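Local coordinates for protein novel antigen receptor (PDB 4Q97) that probably serves as an antigen-binding antibody of the nurse shark, its C1 domain supplying one immunoglobulin constant unit, at residues Q48-T53 against G87-C92; S36-E41 against F71-L76; P11-L16 against Q103-R108. All blocks are in the same frame, centred on the assembly; numbering follows the deposited sequence.

Overall arrangement
The C1 domain illustrates how an immunoglobulin sandwich is tied together by contacts, two within sheets and one between them. From the N terminus, the chain first lays down P11-L16, which meets Q103-R108 near the end of the chain across the sandwich. Contact 3 therefore closes the longest loop, and both other contacts nest inside it. Contact 2 (S36-E41 with F71-L76) and contact 1 (Q48-T53 with G87-C92) cross, their segments alternating along the chain. Contact 2 pairs strands of one sheet and contact 1 strands of the other, their centres about 21 Å apart on opposite sides of the chain's centre. Contact 3 bridges the two sheets and touches both contacts.

Contact 1: Q48-T53 against G87-C92; sequences QKNTKT and GSVYSC
Q48 pairs with S91 where the strand 44-49 runs antiparallel to the strand 89-96, the C and F strands of the immunoglobulin fold. Q48 N donates to S91 O at 2.7 Å, S91 N returns the bond to Q48 O, and on the same face of the sheet Q48 CB sits 3.3 Å from S91 OG. K49 comes next, in a non-hydrogen-bonded pair with Y90. Its side chain runs alongside the tyrosine and points the same way. CG is anti to the backbone N (chi1 180°) and the rest of the chain is extended, which carries the methylenes along the ring, with K49 CG 3.6 Å from Y90 CE1, and on until K49 CE meets S88 OG at 3.2 Å. E83 gathers the polar ends of this group: its carboxylate forms a salt bridge with K49 NZ, and its backbone carbonyl accepts bonds from S88 OG and Y90 OH.

At N50 the strand gives way to a turn. N50 N still donates to V89 O at 2.7 Å, but the return bond is made by the side chain: V89 N donates to N50 OD1, also at 2.7 Å, nearly along the C=O axis and with 161° at the hydrogen. The same oxygen lies 3.4 Å from V89 CG1, whose branch passes N50 at a slant. Beyond this point the chain folds back, with K49 N bonded to K52 O.

Two chemistries thus meet at the end of one strand pair. An asparagine amide does the work of a main-chain carbonyl and extends the pairing past the last regular bridge, while the lysine lends its hydrocarbon to a tyrosine and its charge to E83. The amide oxygen thereby satisfies V89 N, three residues before the disulfide cysteine C92, and the carboxylate of E83 meets the lysine's charge.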
loop_
_atom_site.group_PDB
_atom_site.type_symbol
_atom_site.label_atom_id
_atom_site.label_comp_id
_atom_site.label_asym_id
_atom_site.label_seq_id
_atom_site.Cartn_x
_atom_site.Cartn_y
_atom_site.Cartn_z
ATOM N N GLN A 48 -7.743 11.308 9.114
ATOM C CA GLN A 48 -7.753 12.263 10.222
ATOM C C GLN A 48 -6.380 12.393 10.866
ATOM O O GLN A 48 -5.576 11.461 10.831
ATOM C CB GLN A 48 -8.764 11.865 11.300
ATOM C CG GLN A 48 -10.190 12.308 11.031
ATOM C CD GLN A 48 -11.132 11.149 10.781
ATOM O OE1 GLN A 48 -12.248 11.132 11.301
ATOM N NE2 GLN A 48 -10.690 10.170 9.994
ATOM N N LYS A 49 -6.128 13.568 11.437
ATOM C CA LYS A 49 -4.982 13.798 12.308
ATOM C C LYS A 49 -5.478 14.313 13.661
ATOM O O LYS A 49 -6.244 15.281 13.715
ATOM C CB LYS A 49 -4.020 14.812 11.683
ATOM C CG LYS A 49 -2.797 15.112 12.537
ATOM C CD LYS A 49 -2.142 16.415 12.121
ATOM C CE LYS A 49 -1.281 16.966 13.245
ATOM N NZ LYS A 49 -1.008 18.417 13.063
ATOM N N ASN A 50 -5.042 13.665 14.741
ATOM C CA ASN A 50 -5.383 14.080 16.111
ATOM C C ASN A 50 -6.856 14.429 16.325
ATOM O O ASN A 50 -7.169 15.507 16.836
ATOM C CB ASN A 50 -4.500 15.257 16.558
ATOM C CG ASN A 50 -3.301 14.816 17.373
ATOM O OD1 ASN A 50 -2.526 13.965 16.947
ATOM N ND2 ASN A 50 -3.140 15.407 18.553
ATOM N N THR A 51 -7.747 13.512 15.941
ATOM C CA THR A 51 -9.205 13.729 15.956
ATOM C C THR A 51 -9.681 14.404 14.666
ATOM O O THR A 51 -10.601 13.917 14.005
ATOM C CB THR A 51 -9.685 14.561 17.176
ATOM O OG1 THR A 51 -9.142 14.019 18.387
ATOM C CG2 THR A 51 -11.211 14.588 17.270
ATOM N N LYS A 52 -9.037 15.518 14.316
ATOM C CA LYS A 52 -9.473 16.387 13.217
ATOM C C LYS A 52 -9.091 15.851 11.834
ATOM O O LYS A 52 -8.032 15.249 11.660
ATOM C CB LYS A 52 -8.914 17.806 13.402
ATOM C CG LYS A 52 -9.150 18.420 14.778
ATOM C CD LYS A 52 -10.558 18.980 14.929
ATOM C CE LYS A 52 -10.827 19.405 16.364
ATOM N NZ LYS A 52 -12.209 19.931 16.544
ATOM N N THR A 53 -9.962 16.104 10.857
ATOM C CA THR A 53 -9.818 15.625 9.478
ATOM C C THR A 53 -8.519 16.085 8.799
ATOM O O THR A 53 -7.879 17.044 9.240
ATOM C CB THR A 53 -11.024 16.082 8.621
ATOM O OG1 THR A 53 -12.228 15.982 9.392
ATOM C CG2 THR A 53 -11.168 15.236 7.355
ATOM N N GLY A 87 3.809 13.734 18.303
ATOM C CA GLY A 87 2.941 12.735 18.913
ATOM C C GLY A 87 1.570 12.789 18.272
ATOM O O GLY A 87 0.558 12.588 18.944
ATOM N N SER A 88 1.549 13.093 16.974
ATOM C CA SER A 88 0.316 13.153 16.196
ATOM C C SER A 88 -0.234 11.752 15.975
ATOM O O SER A 88 0.526 10.803 15.765
ATOM C CB SER A 88 0.553 13.825 14.836
ATOM O OG SER A 88 0.795 15.218 14.957
ATOM N N VAL A 89 -1.555 11.626 16.046
ATOM C CA VAL A 89 -2.223 10.381 15.687
ATOM C C VAL A 89 -2.878 10.549 14.332
ATOM O O VAL A 89 -3.686 11.452 14.126
ATOM C CB VAL A 89 -3.272 9.923 16.733
ATOM C CG1 VAL A 89 -4.277 11.021 17.054
ATOM C CG2 VAL A 89 -3.985 8.659 16.266
ATOM N N TYR A 90 -2.514 9.676 13.406
ATOM C CA TYR A 90 -3.172 9.649 12.120
ATOM C C TYR A 90 -4.065 8.426 12.039
ATOM O O TYR A 90 -3.681 7.329 12.452
ATOM C CB TYR A 90 -2.149 9.656 10.992
ATOM C CG TYR A 90 -1.355 10.937 10.907
ATOM C CD1 TYR A 90 -1.810 12.009 10.143
ATOM C CD2 TYR A 90 -0.151 11.081 11.591
ATOM C CE1 TYR A 90 -1.087 13.186 10.059
ATOM C CE2 TYR A 90 0.579 12.256 11.516
ATOM C CZ TYR A 90 0.105 13.304 10.748
ATOM O OH TYR A 90 0.821 14.476 10.663
ATOM N N SER A 91 -5.268 8.638 11.525
ATOM C CA SER A 91 -6.218 7.562 11.324
ATOM C C SER A 91 -6.806 7.663 9.924
ATOM O O SER A 91 -7.023 8.763 9.417
ATOM C CB SER A 91 -7.328 7.615 12.385
ATOM O OG SER A 91 -8.089 8.815 12.295
ATOM N N CYS A 92 -7.013 6.514 9.286
ATOM C CA CYS A 92 -7.887 6.437 8.126
ATOM C C CYS A 92 -9.157 5.699 8.539
ATOM O O CYS A 92 -9.142 4.829 9.425
ATOM C CB CYS A 92 -7.214 5.750 6.926
ATOM S SG CYS A 92 -6.913 3.987 7.163
#

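Contact 2: S36-E41 against F71-L76; sequences SGYYPE and FSCASL
G37 and Y38 both face the single residue F71, a G1 beta bulge at the end of the pairing of strands 28-38 and 71-80, the B and E strands of the immunoglobulin sandwich. G37 holds the positive phi (87°) that the bulge requires. Its N donates to F71 O at 2.9 Å, and F71 N reaches Y38 O over a longer 3.3 Å; both bonds are bent. The extra residue shifts the register by one, and the chain turns its corner there. Just before it, S36 and S72 form a close non-hydrogen-bonded pair, their CA atoms 3.9 Å apart, with S72 OG against S36 CB. On this side the sheet meets the second subunit, another copy of the protein: S36 packs on Q30 and S72 on L76 of that chain, so the bulge lies beside the subunit interface.

The other face of the sheet is aromatic. Y38 CG sits between its own backbone N and carbonyl carbon (chi1 60°), and this torsion swings the ring across F71. There F71 CB lies over one face of the Y38 ring, 3.9 Å from its centroid and displaced toward the rim, a CH-pi contact. The ring's far end extends to C73, and P63 and I43 also pack against Y38.

After the corner comes a cis peptide bond, between Y39 and P40, a feature well known from the same loop of antibody constant domains. Around it the chain passes along the phenyl group of F71. The ring is touched from several sides: Y38 O lies in plane at its edge, Y39 CD1 stands 4.0 Å from F71 CE2, and E41 CB hovers over the centre of one face, 4.0 Å from the centroid.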
loop_
_atom_site.group_PDB
_atom_site.type_symbol
_atom_site.label_atom_id
_atom_site.label_comp_id
_atom_site.label_asym_id
_atom_site.label_seq_id
_atom_site.Cartn_x
_atom_site.Cartn_y
_atom_site.Cartn_z
ATOM N N SER A 36 -8.478 -4.114 1.917
ATOM C CA SER A 36 -8.532 -5.317 1.086
ATOM C C SER A 36 -9.644 -6.264 1.510
ATOM O O SER A 36 -10.005 -6.321 2.683
ATOM C CB SER A 36 -7.190 -6.050 1.162
ATOM O OG SER A 36 -6.857 -6.330 2.505
ATOM N N GLY A 37 -10.180 -7.014 0.555
ATOM C CA GLY A 37 -11.101 -8.105 0.869
ATOM C C GLY A 37 -12.553 -7.702 0.992
ATOM O O GLY A 37 -13.348 -8.386 1.653
ATOM N N TYR A 38 -12.905 -6.598 0.343
ATOM C CA TYR A 38 -14.268 -6.097 0.380
ATOM C C TYR A 38 -15.004 -6.340 -0.935
ATOM O O TYR A 38 -14.414 -6.296 -2.022
ATOM C CB TYR A 38 -14.296 -4.613 0.766
ATOM C CG TYR A 38 -13.544 -3.709 -0.182
ATOM C CD1 TYR A 38 -14.207 -3.046 -1.208
ATOM C CD2 TYR A 38 -12.170 -3.510 -0.051
ATOM C CE1 TYR A 38 -13.523 -2.219 -2.085
ATOM C CE2 TYR A 38 -11.478 -2.681 -0.926
ATOM C CZ TYR A 38 -12.161 -2.044 -1.943
ATOM O OH TYR A 38 -11.493 -1.218 -2.817
ATOM N N TYR A 39 -16.297 -6.619 -0.809
ATOM C CA TYR A 39 -17.198 -6.783 -1.942
ATOM C C TYR A 39 -18.568 -6.267 -1.508
ATOM O O TYR A 39 -19.022 -6.608 -0.411
ATOM C CB TYR A 39 -17.303 -8.256 -2.355
ATOM C CG TYR A 39 -18.090 -8.455 -3.630
ATOM C CD1 TYR A 39 -17.446 -8.505 -4.860
ATOM C CD2 TYR A 39 -19.482 -8.563 -3.608
ATOM C CE1 TYR A 39 -18.159 -8.670 -6.034
ATOM C CE2 TYR A 39 -20.206 -8.721 -4.780
ATOM C CZ TYR A 39 -19.534 -8.777 -5.989
ATOM O OH TYR A 39 -20.228 -8.944 -7.162
ATOM N N PRO A 40 -19.228 -5.426 -2.338
ATOM C CA PRO A 40 -18.835 -4.802 -3.612
ATOM C C PRO A 40 -17.704 -3.781 -3.448
ATOM O O PRO A 40 -17.171 -3.626 -2.350
ATOM C CB PRO A 40 -20.118 -4.086 -4.061
ATOM C CG PRO A 40 -21.220 -4.768 -3.335
ATOM C CD PRO A 40 -20.627 -5.106 -2.005
ATOM N N GLU A 41 -17.348 -3.095 -4.532
ATOM C CA GLU A 41 -16.235 -2.139 -4.520
ATOM C C GLU A 41 -16.499 -0.862 -3.701
ATOM O O GLU A 41 -15.598 -0.366 -3.031
ATOM C CB GLU A 41 -15.796 -1.805 -5.954
ATOM C CG GLU A 41 -16.810 -1.022 -6.767
ATOM C CD GLU A 41 -16.961 -1.561 -8.176
ATOM O OE1 GLU A 41 -18.002 -2.194 -8.448
ATOM O OE2 GLU A 41 -16.040 -1.366 -9.001
ATOM N N PHE A 71 -11.745 -7.066 -3.791
ATOM C CA PHE A 71 -11.103 -5.827 -4.156
ATOM C C PHE A 71 -10.122 -5.411 -3.075
ATOM O O PHE A 71 -10.413 -5.505 -1.880
ATOM C CB PHE A 71 -12.136 -4.728 -4.398
ATOM C CG PHE A 71 -13.010 -4.970 -5.598
ATOM C CD1 PHE A 71 -12.581 -4.613 -6.873
ATOM C CD2 PHE A 71 -14.268 -5.548 -5.451
ATOM C CE1 PHE A 71 -13.387 -4.830 -7.978
ATOM C CE2 PHE A 71 -15.080 -5.766 -6.551
ATOM C CZ PHE A 71 -14.638 -5.409 -7.819
ATOM N N SER A 72 -8.945 -4.981 -3.514
ATOM C CA SER A 72 -7.988 -4.321 -2.645
ATOM C C SER A 72 -7.649 -2.969 -3.241
ATOM O O SER A 72 -7.602 -2.813 -4.464
ATOM C CB SER A 72 -6.714 -5.149 -2.506
ATOM O OG SER A 72 -6.967 -6.390 -1.870
ATOM N N CYS A 73 -7.435 -1.985 -2.378
ATOM C CA CYS A 73 -6.893 -0.713 -2.820
ATOM C C CYS A 73 -6.059 -0.134 -1.700
ATOM O O CYS A 73 -6.114 -0.617 -0.567
ATOM C CB CYS A 73 -8.000 0.251 -3.265
ATOM S SG CYS A 73 -8.899 1.081 -1.942
ATOM N N ALA A 74 -5.270 0.885 -2.022
ATOM C CA ALA A 74 -4.450 1.553 -1.023
ATOM C C ALA A 74 -4.716 3.049 -1.059
ATOM O O ALA A 74 -4.863 3.640 -2.136
ATOM C CB ALA A 74 -2.976 1.260 -1.259
ATOM N N SER A 75 -4.805 3.653 0.124
ATOM C CA SER A 75 -4.870 5.102 0.239
ATOM C C SER A 75 -3.544 5.617 0.782
ATOM O O SER A 75 -3.103 5.214 1.864
ATOM C CB SER A 75 -6.032 5.543 1.128
ATOM O OG SER A 75 -6.200 6.949 1.058
ATOM N N LEU A 76 -2.920 6.512 0.023
ATOM C CA LEU A 76 -1.558 6.957 0.292
ATOM C C LEU A 76 -1.486 8.395 0.790
ATOM O O LEU A 76 -1.889 9.322 0.088
ATOM C CB LEU A 76 -0.717 6.817 -0.976
ATOM C CG LEU A 76 -0.302 5.397 -1.337
ATOM C CD1 LEU A 76 0.016 5.272 -2.820
ATOM C CD2 LEU A 76 0.889 5.009 -0.479
#

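Contact 3: P11-L16 against Q103-R108; sequences PIVSLL and QRKEIR
V13 and K105 make the central contact, V13 CG1 lying 3.7 Å from K105 CG as the two side chains lie alongside each other, pointing opposite ways. The lysine then bends at chi2 (-79°), bringing K105 CE to 3.2 Å from V13 O. The other V13 branch, CG2, rests 4.0 Å from Q103 CB. On the far side of K105 comes L15: L15 CB meets K105 CB at 4.1 Å, and L15 CD1 approaches K105 O. I107 also borders L15, although the modelled closeness of that pair is doubtful.

The backbones of the two segments are not paired with each other; they run nearly parallel, 15° apart at an axis separation of 6.8 Å. Each strand is held in its own sheet: I12 and S14 bond through their backbones to S36 and L34, Q103 and K105 to V94 and C92.

These are the A and G strands, at the edges of the two sheets of the immunoglobulin sandwich. V13 also packs on V94, L15 on the disulfide cysteine C92, and I107 on L31 of strand 28-38, while strand 12-18 and K105 reach the second subunit.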
loop_
_atom_site.group_PDB
_atom_site.type_symbol
_atom_site.label_atom_id
_atom_site.label_comp_id
_atom_site.label_asym_id
_atom_site.label_seq_id
_atom_site.Cartn_x
_atom_site.Cartn_y
_atom_site.Cartn_z
ATOM N N PRO A 11 -14.317 -4.625 4.400
ATOM C CA PRO A 11 -12.898 -4.485 4.079
ATOM C C PRO A 11 -12.016 -4.817 5.271
ATOM O O PRO A 11 -12.385 -4.544 6.416
ATOM C CB PRO A 11 -12.763 -3.001 3.719
ATOM C CG PRO A 11 -13.877 -2.330 4.438
ATOM C CD PRO A 11 -15.006 -3.321 4.446
ATOM N N ILE A 12 -10.872 -5.438 5.008
ATOM C CA ILE A 12 -9.844 -5.553 6.028
ATOM C C ILE A 12 -8.989 -4.303 5.892
ATOM O O ILE A 12 -8.534 -3.964 4.796
ATOM C CB ILE A 12 -9.008 -6.841 5.879
ATOM C CG1 ILE A 12 -9.929 -8.071 5.887
ATOM C CG2 ILE A 12 -7.958 -6.930 6.983
ATOM C CD1 ILE A 12 -9.229 -9.373 5.520
ATOM N N VAL A 13 -8.804 -3.614 7.010
ATOM C CA VAL A 13 -8.175 -2.303 7.041
ATOM C C VAL A 13 -6.888 -2.360 7.843
ATOM O O VAL A 13 -6.855 -2.868 8.961
ATOM C CB VAL A 13 -9.121 -1.256 7.667
ATOM C CG1 VAL A 13 -8.408 0.077 7.883
ATOM C CG2 VAL A 13 -10.353 -1.089 6.794
ATOM N N SER A 14 -5.824 -1.833 7.262
ATOM C CA SER A 14 -4.532 -1.890 7.895
ATOM C C SER A 14 -3.747 -0.631 7.535
ATOM O O SER A 14 -3.572 -0.303 6.354
ATOM C CB SER A 14 -3.836 -3.174 7.452
ATOM O OG SER A 14 -2.466 -3.181 7.770
ATOM N N LEU A 15 -3.330 0.096 8.570
ATOM C CA LEU A 15 -2.553 1.314 8.406
ATOM C C LEU A 15 -1.078 1.023 8.665
ATOM O O LEU A 15 -0.715 0.454 9.702
ATOM C CB LEU A 15 -3.035 2.402 9.361
ATOM C CG LEU A 15 -2.801 3.806 8.823
ATOM C CD1 LEU A 15 -4.102 4.522 8.571
ATOM C CD2 LEU A 15 -1.993 4.631 9.788
ATOM N N LEU A 16 -0.235 1.405 7.713
ATOM C CA LEU A 16 1.188 1.096 7.788
ATOM C C LEU A 16 2.026 2.342 7.533
ATOM O O LEU A 16 1.632 3.219 6.763
ATOM C CB LEU A 16 1.555 -0.002 6.780
ATOM C CG LEU A 16 0.600 -1.193 6.667
ATOM C CD1 LEU A 16 0.860 -2.000 5.400
ATOM C CD2 LEU A 16 0.667 -2.070 7.910
ATOM N N GLN A 103 -15.033 1.431 9.605
ATOM C CA GLN A 103 -13.784 1.001 10.199
ATOM C C GLN A 103 -12.755 2.105 10.298
ATOM O O GLN A 103 -12.761 3.048 9.510
ATOM C CB GLN A 103 -13.224 -0.193 9.443
ATOM C CG GLN A 103 -13.721 -1.508 10.004
ATOM C CD GLN A 103 -13.055 -2.685 9.350
ATOM O OE1 GLN A 103 -13.347 -3.008 8.208
ATOM N NE2 GLN A 103 -12.152 -3.336 10.074
ATOM N N ARG A 104 -11.881 1.973 11.290
ATOM C CA ARG A 104 -10.803 2.922 11.525
ATOM C C ARG A 104 -9.595 2.259 12.186
ATOM O O ARG A 104 -9.738 1.398 13.059
ATOM C CB ARG A 104 -11.294 4.096 12.374
ATOM C CG ARG A 104 -11.950 3.694 13.683
ATOM C CD ARG A 104 -12.882 4.782 14.182
ATOM N NE ARG A 104 -14.058 4.216 14.839
ATOM C CZ ARG A 104 -14.207 4.081 16.154
ATOM N NH1 ARG A 104 -15.325 3.550 16.633
ATOM N NH2 ARG A 104 -13.253 4.471 16.994
ATOM N N LYS A 105 -8.409 2.666 11.748
ATOM C CA LYS A 105 -7.157 2.297 12.401
ATOM C C LYS A 105 -6.356 3.557 12.673
ATOM O O LYS A 105 -6.344 4.483 11.862
ATOM C CB LYS A 105 -6.346 1.341 11.522
ATOM C CG LYS A 105 -6.976 -0.030 11.334
ATOM C CD LYS A 105 -6.758 -0.933 12.540
ATOM C CE LYS A 105 -6.947 -2.394 12.158
ATOM N NZ LYS A 105 -6.154 -3.297 13.036
ATOM N N GLU A 106 -5.696 3.595 13.821
ATOM C CA GLU A 106 -4.883 4.742 14.197
ATOM C C GLU A 106 -3.411 4.353 14.249
ATOM O O GLU A 106 -3.075 3.187 14.482
ATOM C CB GLU A 106 -5.339 5.315 15.544
ATOM C CG GLU A 106 -5.388 4.298 16.677
ATOM C CD GLU A 106 -5.440 4.934 18.053
ATOM O OE1 GLU A 106 -6.279 5.836 18.277
ATOM O OE2 GLU A 106 -4.642 4.518 18.919
ATOM N N ILE A 107 -2.543 5.335 14.019
ATOM C CA ILE A 107 -1.096 5.147 14.082
ATOM C C ILE A 107 -0.453 6.437 14.586
ATOM O O ILE A 107 -0.959 7.536 14.322
ATOM C CB ILE A 107 -0.504 4.749 12.704
ATOM C CG1 ILE A 107 0.741 3.865 12.869
ATOM C CG2 ILE A 107 -0.212 5.981 11.853
ATOM C CD1 ILE A 107 1.320 3.343 11.566
ATOM N N ARG A 108 0.652 6.292 15.319
ATOM C CA ARG A 108 1.378 7.419 15.926
ATOM C C ARG A 108 2.884 7.131 15.843
ATOM O O ARG A 108 3.269 6.016 15.512
ATOM C CB ARG A 108 0.924 7.633 17.382
ATOM C CG ARG A 108 -0.567 7.386 17.602
ATOM C CD ARG A 108 -1.132 7.938 18.901
ATOM N NE ARG A 108 -2.522 7.498 19.057
ATOM C CZ ARG A 108 -3.434 8.068 19.843
ATOM N NH1 ARG A 108 -3.134 9.133 20.579
ATOM N NH2 ARG A 108 -4.662 7.568 19.886
#